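Putative uronate isomerase (Thermotoga maritima, PDB 4NAR) is a member of the lactate racemase family and probably racemises lactate or a related small hydroxy acid. Local coordinates at residues Glu100-Glu105 with His315-Met320; His73-Ile78 with Phe96-Phe101; Val224-Glu227 with Pro233-Leu236; Gly150-Glu155 with Gln258-Tyr263. All coordinates share one frame; numbering follows the deposited sequence.

Interaction 1. Residues Glu100-Glu105 with His315-Met320; sequences EFFNPE and HSNPQM
F102 and N317 are the residues whose CA atoms lie nearest across this contact, 9.8 Å apart, so the backbones stand well clear of each other and side chains bridge the distance: a type I beta turn from E100 to N103 presents F102 to the start of helix 318-327. The phenyl ring and the N317 amide reach out from opposite directions and lie nearly flat on one another, their planes 22° apart, with ND2 of N317 over one face near the rim, 3.6 Å from CE2 of F102. The other face of the ring is covered by F101, whose CD1 sits above its centre. Selenium of selenomethionine M320 comes instead to the ring edge, SE lying 3.7 Å from CZ of F102, a Met-aromatic contact made edge-on. With CG anti to the backbone N (chi1 -178°), the N317 side chain both meets the ring and turns OD1 back to the helix, where it accepts from N of M320 at 3.1 Å, in the carbonyl plane and on a lone pair. Replacing this asparagine by alanine is likely to leave N of M320 without its capping acceptor and to cost the F102 ring the amide contact on that face. The backbone N of N317 in turn donates to ND1 of H315, close to the imidazole plane. The arrangement is that of an asparagine N-cap whose amide doubles as a platform for an aromatic ring.

Interaction 2. Residues His73-Ile78 with Phe96-Phe101; sequences HRTMKI and FHNHEF
N98 grips the backbone of M76 with both ends of its side-chain amide, which a chi1 of -84°, CG anti to the carbonyl carbon, brings to that residue. OD1 of N98 accepts from N of M76 at 2.7 Å, the donor tilted from the carbonyl plane, while ND2 of N98 gives a nearly straight bond (171°) to O of M76 at 3.0 Å, lying in the amide plane and on a lone pair of the acceptor. Two bonds to one residue hold the amide against rotation. T75 crosses N98 at about a right angle, its CB 3.5 Å from OD1 of N98, and farther along the CG2 methyl of I78 meets the edge of the F96 ring, 4.1 Å from CE2 of F96. In the next shell, NH1 of R74 donates to O of T75, the peptide carbonyl that precedes the gripped N-H, and the same guanidinium forms salt bridges with D280 and E80. F81 of helix 78-85 stacks on the F96 ring and also touches the side chains of M76 and N98. The N98 amide thus pairs with the N-H and C=O of a single residue, as a neighbouring strand residue can, so that the loop entering helix 78-85 is fastened beside strand 94-97 through neutral amide groups.

Interaction 3. Residues Val224-Glu227 with Pro233-Leu236; sequences VYEE and PRAL
The carbonyl O of V224 is gripped by two successive amides of the facing strand: N of R234 at 2.9 Å and N of A235 at 3.1 Å from this same O. N of V224 returns a bond to O of A235 at 2.8 Å, completing a hydrogen-bonded antiparallel pair. R234 and A235 both facing V224 make a classic beta bulge in the hairpin of strands 217-227 and 231-240, whose short segments here run at 169°. Beyond the bulge the register shifts by one, and Y225 lies against P233 as a non-hydrogen-bonded pair, CB of Y225 4.0 Å from CA of P233. On the face shared by V224 and A235, their CB atoms meet beside L255 of helix 241-259. R234, its chain bent at chi2 and chi3, folds its guanidinium over toward E226, forming a salt bridge between NH1 of R234 and OE2 of E226, though the two atoms are modelled implausibly close and the exact geometry is doubtful. A leucine in place of R234 would probably leave the E226 carboxylate without this charged mate and the G7 carbonyl without the bond it receives from NE. The bond from NE of R234 to O of G7 ties the bulge to the chain just after strand 5-6.

Interaction 4. Residues Gly150-Glu155 with Gln258-Tyr263; sequences GTVPHE and QLHVKY. With SO4 (sulfate ion), chain C; ACT (acetate ion), chain E.
Van der Waals packing around H260 carries the direct contact. The pyrrolidine of P153 lies across the base of the histidine side chain, its CD 3.6 Å from CB of H260, while the CG2 methyl of V152 approaches the ring's far end, 3.5 Å from CE1 of H260. Both side chains cross that of H260 at about a right angle and meet the imidazole obliquely. At the ring edge, near its plane, O of T151 lies 3.5 Å from CE1 of H260.

Polar bonds fix the imidazole from outside these segments: its NE2 bonds to O of Y225 and its ND1 to OG of S256. With both nitrogens engaged, the rotation of the ring is set and CE1 is directed at O of T151 and the V152 methyl. T151 is likewise secured through OG1, which bonds to OD1 of N222.

Anions occupy another side of segment 150-155. With CG anti to the backbone N (chi1 -164°), the H154 ring is carried out to a sulfate, where NE2 of H154 donates an almost straight bond (177°) to sulfate O3 at 2.8 Å, the oxygen near the ring plane; R41 and K164 also bond to this ion. OE1 of E155 lies over the centre of the H154 ring. N of G150 reaches OXT of an acetate at 3.2 Å, with R41 and G161 as further partners. Both ions probably come from the crystallisation liquor, yet they may mark an anion-binding pocket.

The contact thus lies where strand 144-150 runs out beside the passage from helix 241-259 into strand 261-264, the latter paired in parallel with strand 419-422.

Overall arrangement
Interactions 1 and 2 share E100 and F101, their centres about 11 Å apart, and touch where S316 packs on R74. Interactions 3 and 4 form a second pair, also about 11 Å between centres: helix 241-259 follows strand 231-240, and its L259 packs on E226 and R234. The centres of interactions 1 and 3 are about 31 Å apart, on opposite sides of the chain's centre. Interactions 2 and 3 reach the same mixed seven-stranded sheet, near its two ends. Along the chain interaction 2 closes first; interaction 3 falls between the segments of interaction 4, and interaction 4 between those of interaction 1. Interactions 1 and 4 thus join the lactate racemase N-terminal family region to later chain.

Interaction 1. Residues Glu100-Glu105 with His315-Met320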
# COMPACT_ATOMS: atom_id res chain seq x y z
N GLU A 100 -15.71 3.33 -1.84
CA GLU A 100 -16.11 3.57 -3.24
C GLU A 100 -15.25 4.68 -3.84
O GLU A 100 -15.71 5.80 -4.08
CB GLU A 100 -17.58 3.94 -3.33
CG GLU A 100 -18.51 2.95 -2.67
CD GLU A 100 -19.86 3.56 -2.35
OE1 GLU A 100 -20.71 3.60 -3.28
OE2 GLU A 100 -20.05 4.01 -1.18
N PHE A 101 -13.99 4.33 -4.07
CA PHE A 101 -12.93 5.26 -4.47
C PHE A 101 -13.35 6.11 -5.67
O PHE A 101 -13.04 7.31 -5.76
CB PHE A 101 -11.69 4.41 -4.83
CG PHE A 101 -10.44 5.20 -5.06
CD1 PHE A 101 -10.19 5.78 -6.29
CD2 PHE A 101 -9.50 5.34 -4.05
CE1 PHE A 101 -9.02 6.52 -6.52
CE2 PHE A 101 -8.33 6.06 -4.27
CZ PHE A 101 -8.09 6.65 -5.51
N PHE A 102 -14.06 5.46 -6.60
CA PHE A 102 -14.36 6.09 -7.88
C PHE A 102 -15.76 6.68 -7.92
O PHE A 102 -16.22 7.08 -8.97
CB PHE A 102 -14.23 5.07 -9.02
CG PHE A 102 -12.86 4.45 -9.14
CD1 PHE A 102 -11.86 5.08 -9.88
CD2 PHE A 102 -12.58 3.23 -8.52
CE1 PHE A 102 -10.58 4.50 -9.99
CE2 PHE A 102 -11.30 2.65 -8.62
CZ PHE A 102 -10.30 3.28 -9.35
N ASN A 103 -16.45 6.68 -6.77
CA ASN A 103 -17.82 7.18 -6.73
C ASN A 103 -17.91 8.52 -6.00
O ASN A 103 -17.83 8.57 -4.76
CB ASN A 103 -18.76 6.15 -6.11
CG ASN A 103 -20.23 6.48 -6.34
OD1 ASN A 103 -20.60 7.64 -6.64
ND2 ASN A 103 -21.10 5.47 -6.18
N PRO A 104 -18.10 9.61 -6.78
CA PRO A 104 -18.15 10.97 -6.20
C PRO A 104 -19.16 11.07 -5.07
O PRO A 104 -18.94 11.77 -4.09
CB PRO A 104 -18.60 11.83 -7.38
CG PRO A 104 -18.14 11.07 -8.61
CD PRO A 104 -18.30 9.61 -8.24
N GLU A 105 -20.26 10.34 -5.21
CA GLU A 105 -21.35 10.43 -4.24
C GLU A 105 -20.99 9.84 -2.87
O GLU A 105 -21.59 10.18 -1.85
CB GLU A 105 -22.60 9.78 -4.82
CG GLU A 105 -23.16 10.53 -6.03
CD GLU A 105 -23.38 12.01 -5.74
OE1 GLU A 105 -23.91 12.35 -4.64
OE2 GLU A 105 -23.02 12.85 -6.60
N HIS A 315 -4.97 -4.81 -13.36
CA HIS A 315 -5.74 -4.10 -12.34
C HIS A 315 -7.16 -4.64 -12.40
O HIS A 315 -7.57 -5.12 -13.46
CB HIS A 315 -5.72 -2.58 -12.61
CG HIS A 315 -6.07 -1.74 -11.42
ND1 HIS A 315 -7.37 -1.55 -10.99
CD2 HIS A 315 -5.28 -1.04 -10.57
CE1 HIS A 315 -7.36 -0.77 -9.92
NE2 HIS A 315 -6.11 -0.44 -9.65
N SER A 316 -7.91 -4.59 -11.30
CA SER A 316 -9.27 -5.13 -11.31
C SER A 316 -10.28 -4.12 -11.88
O SER A 316 -11.33 -4.51 -12.41
CB SER A 316 -9.70 -5.62 -9.92
OG SER A 316 -9.53 -4.61 -8.93
N ASN A 317 -9.96 -2.84 -11.76
CA ASN A 317 -10.75 -1.78 -12.38
C ASN A 317 -10.51 -1.77 -13.91
O ASN A 317 -9.41 -1.47 -14.37
CB ASN A 317 -10.37 -0.44 -11.77
CG ASN A 317 -11.19 0.71 -12.32
OD1 ASN A 317 -10.82 1.29 -13.34
ND2 ASN A 317 -12.30 1.03 -11.66
N PRO A 318 -11.56 -2.11 -14.70
CA PRO A 318 -11.42 -2.34 -16.16
C PRO A 318 -10.77 -1.18 -16.87
O PRO A 318 -9.93 -1.36 -17.76
CB PRO A 318 -12.87 -2.47 -16.64
CG PRO A 318 -13.65 -2.89 -15.42
CD PRO A 318 -12.96 -2.19 -14.26
N GLN A 319 -11.16 0.02 -16.46
CA GLN A 319 -10.63 1.22 -17.06
C GLN A 319 -9.12 1.34 -16.81
O GLN A 319 -8.35 1.52 -17.75
CB GLN A 319 -11.37 2.44 -16.53
CG GLN A 319 -10.77 3.76 -16.97
CD GLN A 319 -11.50 4.37 -18.15
OE1 GLN A 319 -12.18 5.41 -18.01
NE2 GLN A 319 -11.36 3.75 -19.33
N MSE A 320 -8.71 1.21 -15.55
CA MSE A 320 -7.28 1.28 -15.21
C MSE A 320 -6.45 0.16 -15.86
O MSE A 320 -5.32 0.39 -16.30
CB MSE A 320 -7.04 1.35 -13.70
CG MSE A 320 -6.91 2.80 -13.20
SE MSE A 320 -7.20 3.04 -11.29
CE MSE A 320 -5.38 2.72 -10.70

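Interaction 2. Residues His73-Ile78 with Phe96-Phe101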
# COMPACT_ATOMS: atom_id res chain seq x y z
N HIS A 73 -8.00 -0.64 -5.02
CA HIS A 73 -8.20 -2.10 -5.08
C HIS A 73 -9.67 -2.51 -5.14
O HIS A 73 -10.56 -1.73 -4.78
CB HIS A 73 -7.57 -2.80 -3.87
CG HIS A 73 -6.12 -2.52 -3.70
ND1 HIS A 73 -5.42 -2.90 -2.56
CD2 HIS A 73 -5.22 -1.89 -4.49
CE1 HIS A 73 -4.16 -2.52 -2.68
NE2 HIS A 73 -4.01 -1.91 -3.84
N ARG A 74 -9.91 -3.76 -5.56
CA ARG A 74 -11.27 -4.28 -5.72
C ARG A 74 -12.04 -4.28 -4.40
O ARG A 74 -11.45 -4.21 -3.31
CB ARG A 74 -11.28 -5.71 -6.31
CG ARG A 74 -10.54 -6.79 -5.47
CD ARG A 74 -10.91 -8.21 -5.95
NE ARG A 74 -10.28 -9.29 -5.18
CZ ARG A 74 -10.76 -9.77 -4.03
NH1 ARG A 74 -11.88 -9.28 -3.51
NH2 ARG A 74 -10.11 -10.76 -3.40
N THR A 75 -13.37 -4.33 -4.51
CA THR A 75 -14.21 -4.49 -3.34
C THR A 75 -14.00 -5.88 -2.77
O THR A 75 -13.63 -6.82 -3.50
CB THR A 75 -15.70 -4.33 -3.70
OG1 THR A 75 -16.01 -5.20 -4.81
CG2 THR A 75 -16.00 -2.90 -4.08
N MSE A 76 -14.25 -6.01 -1.48
CA MSE A 76 -14.17 -7.30 -0.82
C MSE A 76 -15.53 -7.94 -0.64
O MSE A 76 -16.54 -7.26 -0.42
CB MSE A 76 -13.47 -7.18 0.53
CG MSE A 76 -12.00 -7.52 0.43
SE MSE A 76 -11.03 -6.75 1.89
CE MSE A 76 -11.50 -7.92 3.33
N LYS A 77 -15.54 -9.27 -0.74
CA LYS A 77 -16.70 -10.05 -0.36
C LYS A 77 -16.89 -10.04 1.17
O LYS A 77 -15.93 -9.90 1.93
CB LYS A 77 -16.53 -11.48 -0.88
CG LYS A 77 -16.35 -11.54 -2.39
CD LYS A 77 -17.67 -11.93 -3.06
CE LYS A 77 -17.71 -11.55 -4.54
NZ LYS A 77 -17.98 -10.08 -4.71
N ILE A 78 -18.14 -10.19 1.60
CA ILE A 78 -18.47 -10.22 3.03
C ILE A 78 -17.60 -11.23 3.77
O ILE A 78 -17.08 -10.95 4.86
CB ILE A 78 -19.97 -10.52 3.25
CG1 ILE A 78 -20.80 -9.26 2.96
CG2 ILE A 78 -20.25 -11.02 4.67
CD1 ILE A 78 -22.28 -9.55 2.64
N PHE A 96 -20.40 -4.20 7.68
CA PHE A 96 -19.22 -4.03 6.83
C PHE A 96 -19.53 -3.02 5.73
O PHE A 96 -20.66 -2.97 5.23
CB PHE A 96 -18.84 -5.35 6.15
CG PHE A 96 -18.57 -6.48 7.12
CD1 PHE A 96 -17.77 -6.29 8.24
CD2 PHE A 96 -19.14 -7.75 6.91
CE1 PHE A 96 -17.53 -7.36 9.14
CE2 PHE A 96 -18.90 -8.81 7.79
CZ PHE A 96 -18.10 -8.62 8.91
N HIS A 97 -18.52 -2.24 5.34
CA HIS A 97 -18.65 -1.35 4.19
C HIS A 97 -17.41 -1.46 3.30
O HIS A 97 -16.27 -1.49 3.78
CB HIS A 97 -18.85 0.12 4.61
CG HIS A 97 -20.00 0.35 5.56
ND1 HIS A 97 -21.28 0.60 5.13
CD2 HIS A 97 -20.03 0.38 6.92
CE1 HIS A 97 -22.07 0.76 6.19
NE2 HIS A 97 -21.34 0.64 7.27
N ASN A 98 -17.64 -1.52 2.00
CA ASN A 98 -16.55 -1.28 1.07
C ASN A 98 -16.40 0.23 0.86
O ASN A 98 -17.36 1.01 1.04
CB ASN A 98 -16.79 -1.98 -0.27
CG ASN A 98 -16.35 -3.44 -0.26
OD1 ASN A 98 -15.15 -3.74 -0.33
ND2 ASN A 98 -17.32 -4.34 -0.17
N HIS A 99 -15.18 0.64 0.50
CA HIS A 99 -14.93 2.02 0.08
C HIS A 99 -15.37 2.12 -1.39
O HIS A 99 -15.43 1.11 -2.08
CB HIS A 99 -13.43 2.36 0.26
CG HIS A 99 -13.08 3.74 -0.20
ND1 HIS A 99 -13.86 4.84 0.04
CD2 HIS A 99 -11.98 4.20 -0.88
CE1 HIS A 99 -13.29 5.92 -0.48
NE2 HIS A 99 -12.15 5.55 -1.03
N GLU A 100 -15.71 3.33 -1.84
CA GLU A 100 -16.11 3.57 -3.24
C GLU A 100 -15.25 4.68 -3.84
O GLU A 100 -15.71 5.80 -4.08
CB GLU A 100 -17.58 3.94 -3.33
CG GLU A 100 -18.51 2.95 -2.67
CD GLU A 100 -19.86 3.56 -2.35
OE1 GLU A 100 -20.71 3.60 -3.28
OE2 GLU A 100 -20.05 4.01 -1.18
N PHE A 101 -13.99 4.33 -4.07
CA PHE A 101 -12.93 5.26 -4.47
C PHE A 101 -13.35 6.11 -5.67
O PHE A 101 -13.04 7.31 -5.76
CB PHE A 101 -11.69 4.41 -4.83
CG PHE A 101 -10.44 5.20 -5.06
CD1 PHE A 101 -10.19 5.78 -6.29
CD2 PHE A 101 -9.50 5.34 -4.05
CE1 PHE A 101 -9.02 6.52 -6.52
CE2 PHE A 101 -8.33 6.06 -4.27
CZ PHE A 101 -8.09 6.65 -5.51

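Interaction 3. Residues Val224-Glu227 with Pro233-Leu236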
# COMPACT_ATOMS: atom_id res chain seq x y z
N VAL A 224 3.07 -3.45 13.61
CA VAL A 224 4.31 -3.85 12.96
C VAL A 224 4.47 -5.36 13.15
O VAL A 224 4.18 -5.90 14.24
CB VAL A 224 5.54 -3.07 13.50
CG1 VAL A 224 6.77 -3.37 12.66
CG2 VAL A 224 5.27 -1.58 13.50
N TYR A 225 4.92 -6.06 12.12
CA TYR A 225 5.00 -7.52 12.18
C TYR A 225 6.05 -8.06 11.21
O TYR A 225 6.49 -7.38 10.28
CB TYR A 225 3.65 -8.14 11.83
CG TYR A 225 3.05 -7.49 10.61
CD1 TYR A 225 2.23 -6.37 10.75
CD2 TYR A 225 3.32 -7.96 9.32
CE1 TYR A 225 1.69 -5.74 9.63
CE2 TYR A 225 2.77 -7.33 8.20
CZ TYR A 225 1.97 -6.22 8.36
OH TYR A 225 1.41 -5.57 7.27
N GLU A 226 6.42 -9.31 11.44
CA GLU A 226 7.22 -10.06 10.49
C GLU A 226 6.35 -11.08 9.78
O GLU A 226 5.31 -11.50 10.32
CB GLU A 226 8.37 -10.78 11.19
CG GLU A 226 9.43 -9.86 11.71
CD GLU A 226 10.13 -10.44 12.92
OE1 GLU A 226 9.70 -11.52 13.40
OE2 GLU A 226 11.10 -9.81 13.39
N GLU A 227 6.77 -11.47 8.58
CA GLU A 227 6.13 -12.57 7.88
C GLU A 227 7.19 -13.58 7.47
O GLU A 227 8.05 -13.29 6.63
CB GLU A 227 5.37 -12.07 6.65
CG GLU A 227 4.74 -13.21 5.87
CD GLU A 227 3.60 -12.74 4.99
OE1 GLU A 227 3.38 -11.50 4.91
OE2 GLU A 227 2.93 -13.62 4.39
N PRO A 233 3.34 -11.01 14.99
CA PRO A 233 3.11 -9.65 15.49
C PRO A 233 4.32 -9.20 16.32
O PRO A 233 4.89 -10.01 17.05
CB PRO A 233 1.88 -9.80 16.39
CG PRO A 233 1.18 -11.03 15.90
CD PRO A 233 2.28 -11.96 15.40
N ARG A 234 4.70 -7.93 16.20
CA ARG A 234 5.88 -7.44 16.90
C ARG A 234 5.61 -6.15 17.69
O ARG A 234 6.31 -5.85 18.66
CB ARG A 234 7.00 -7.22 15.89
CG ARG A 234 7.49 -8.52 15.23
CD ARG A 234 8.17 -9.48 16.25
NE ARG A 234 9.09 -8.74 17.11
CZ ARG A 234 10.36 -8.50 16.80
NH1 ARG A 234 10.87 -8.98 15.67
NH2 ARG A 234 11.13 -7.78 17.62
N ALA A 235 4.60 -5.39 17.26
CA ALA A 235 4.23 -4.15 17.95
C ALA A 235 2.87 -3.64 17.52
O ALA A 235 2.48 -3.79 16.36
CB ALA A 235 5.28 -3.06 17.74
N LEU A 236 2.18 -3.02 18.47
CA LEU A 236 0.92 -2.33 18.21
C LEU A 236 1.02 -0.97 18.88
O LEU A 236 0.96 -0.86 20.12
CB LEU A 236 -0.25 -3.13 18.81
CG LEU A 236 -1.60 -3.14 18.06
CD1 LEU A 236 -2.78 -3.16 19.05
CD2 LEU A 236 -1.74 -2.00 17.06

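Interaction 4. Residues Gly150-Glu155 with Gln258-Tyr263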
# COMPACT_ATOMS: atom_id res chain seq x y z
N GLY A 150 -1.01 -0.68 9.21
CA GLY A 150 0.20 -1.47 9.35
C GLY A 150 1.38 -0.85 8.63
O GLY A 150 1.22 -0.27 7.53
N THR A 151 2.57 -0.99 9.23
CA THR A 151 3.75 -0.28 8.73
C THR A 151 4.83 -1.21 8.18
O THR A 151 5.30 -2.13 8.87
CB THR A 151 4.36 0.67 9.80
OG1 THR A 151 3.42 1.70 10.12
CG2 THR A 151 5.66 1.29 9.31
N VAL A 152 5.23 -0.93 6.94
CA VAL A 152 6.13 -1.76 6.18
C VAL A 152 6.77 -0.84 5.13
O VAL A 152 6.19 0.20 4.79
CB VAL A 152 5.32 -2.93 5.54
CG1 VAL A 152 5.71 -3.20 4.09
CG2 VAL A 152 5.44 -4.20 6.39
N PRO A 153 7.97 -1.16 4.64
CA PRO A 153 8.56 -0.25 3.64
C PRO A 153 7.69 -0.22 2.38
O PRO A 153 7.19 -1.26 1.98
CB PRO A 153 9.91 -0.88 3.32
CG PRO A 153 10.20 -1.79 4.48
CD PRO A 153 8.87 -2.29 4.95
N HIS A 154 7.53 0.96 1.78
CA HIS A 154 6.58 1.11 0.69
C HIS A 154 7.15 1.95 -0.46
O HIS A 154 7.81 2.98 -0.23
CB HIS A 154 5.28 1.73 1.21
CG HIS A 154 4.12 1.59 0.27
ND1 HIS A 154 3.87 2.48 -0.75
CD2 HIS A 154 3.12 0.68 0.22
CE1 HIS A 154 2.77 2.12 -1.39
NE2 HIS A 154 2.29 1.03 -0.82
N GLU A 155 6.84 1.50 -1.68
CA GLU A 155 7.40 2.06 -2.90
C GLU A 155 6.93 3.49 -3.22
O GLU A 155 7.60 4.20 -4.00
CB GLU A 155 7.07 1.16 -4.10
CG GLU A 155 5.57 1.14 -4.45
CD GLU A 155 4.75 0.20 -3.53
OE1 GLU A 155 5.32 -0.36 -2.55
OE2 GLU A 155 3.53 0.01 -3.79
N GLN A 258 14.36 -1.82 11.08
CA GLN A 258 15.31 -2.76 11.66
C GLN A 258 14.90 -4.18 11.33
O GLN A 258 15.72 -5.10 11.37
CB GLN A 258 15.34 -2.63 13.19
CG GLN A 258 16.00 -1.37 13.75
CD GLN A 258 15.89 -1.31 15.27
OE1 GLN A 258 14.89 -0.81 15.82
NE2 GLN A 258 16.90 -1.84 15.96
N LEU A 259 13.63 -4.37 11.02
CA LEU A 259 13.07 -5.71 10.85
C LEU A 259 12.83 -6.07 9.38
O LEU A 259 12.87 -7.25 9.00
CB LEU A 259 11.75 -5.78 11.61
CG LEU A 259 11.68 -6.46 12.99
CD1 LEU A 259 12.84 -6.07 13.89
CD2 LEU A 259 10.36 -6.11 13.64
N HIS A 260 12.57 -5.06 8.55
CA HIS A 260 12.08 -5.34 7.19
C HIS A 260 13.11 -5.15 6.06
O HIS A 260 12.76 -5.21 4.88
CB HIS A 260 10.81 -4.54 6.91
CG HIS A 260 9.67 -4.89 7.81
ND1 HIS A 260 8.72 -3.97 8.21
CD2 HIS A 260 9.30 -6.07 8.37
CE1 HIS A 260 7.83 -4.57 8.98
NE2 HIS A 260 8.15 -5.84 9.09
N VAL A 261 14.37 -4.95 6.42
CA VAL A 261 15.42 -4.88 5.41
C VAL A 261 16.33 -6.12 5.41
O VAL A 261 16.97 -6.44 6.41
CB VAL A 261 16.25 -3.58 5.52
CG1 VAL A 261 17.36 -3.54 4.45
CG2 VAL A 261 15.35 -2.36 5.39
N LYS A 262 16.36 -6.82 4.27
CA LYS A 262 17.29 -7.93 4.03
C LYS A 262 18.56 -7.42 3.37
O LYS A 262 18.52 -6.62 2.42
CB LYS A 262 16.65 -8.99 3.13
CG LYS A 262 15.43 -9.72 3.72
CD LYS A 262 15.79 -10.46 5.00
CE LYS A 262 14.69 -11.47 5.38
NZ LYS A 262 14.96 -12.07 6.73
N TYR A 263 19.71 -7.90 3.85
CA TYR A 263 20.98 -7.47 3.28
C TYR A 263 21.64 -8.59 2.49
O TYR A 263 21.58 -9.76 2.88
CB TYR A 263 21.93 -6.93 4.35
CG TYR A 263 21.43 -5.67 5.00
CD1 TYR A 263 20.64 -5.71 6.15
CD2 TYR A 263 21.72 -4.42 4.45
CE1 TYR A 263 20.16 -4.55 6.74
CE2 TYR A 263 21.24 -3.24 5.03
CZ TYR A 263 20.46 -3.32 6.18
OH TYR A 263 19.99 -2.16 6.77
S SO4 C . -0.39 -1.11 -0.29
O1 SO4 C . -0.12 -0.30 0.92
O2 SO4 C . -1.82 -1.44 -0.36
O3 SO4 C . -0.02 -0.40 -1.52
O4 SO4 C . 0.40 -2.34 -0.17
C ACT E . -2.10 1.15 5.41
O ACT E . -1.06 1.64 4.93
OXT ACT E . -2.00 0.80 6.60
CH3 ACT E . -3.36 1.00 4.59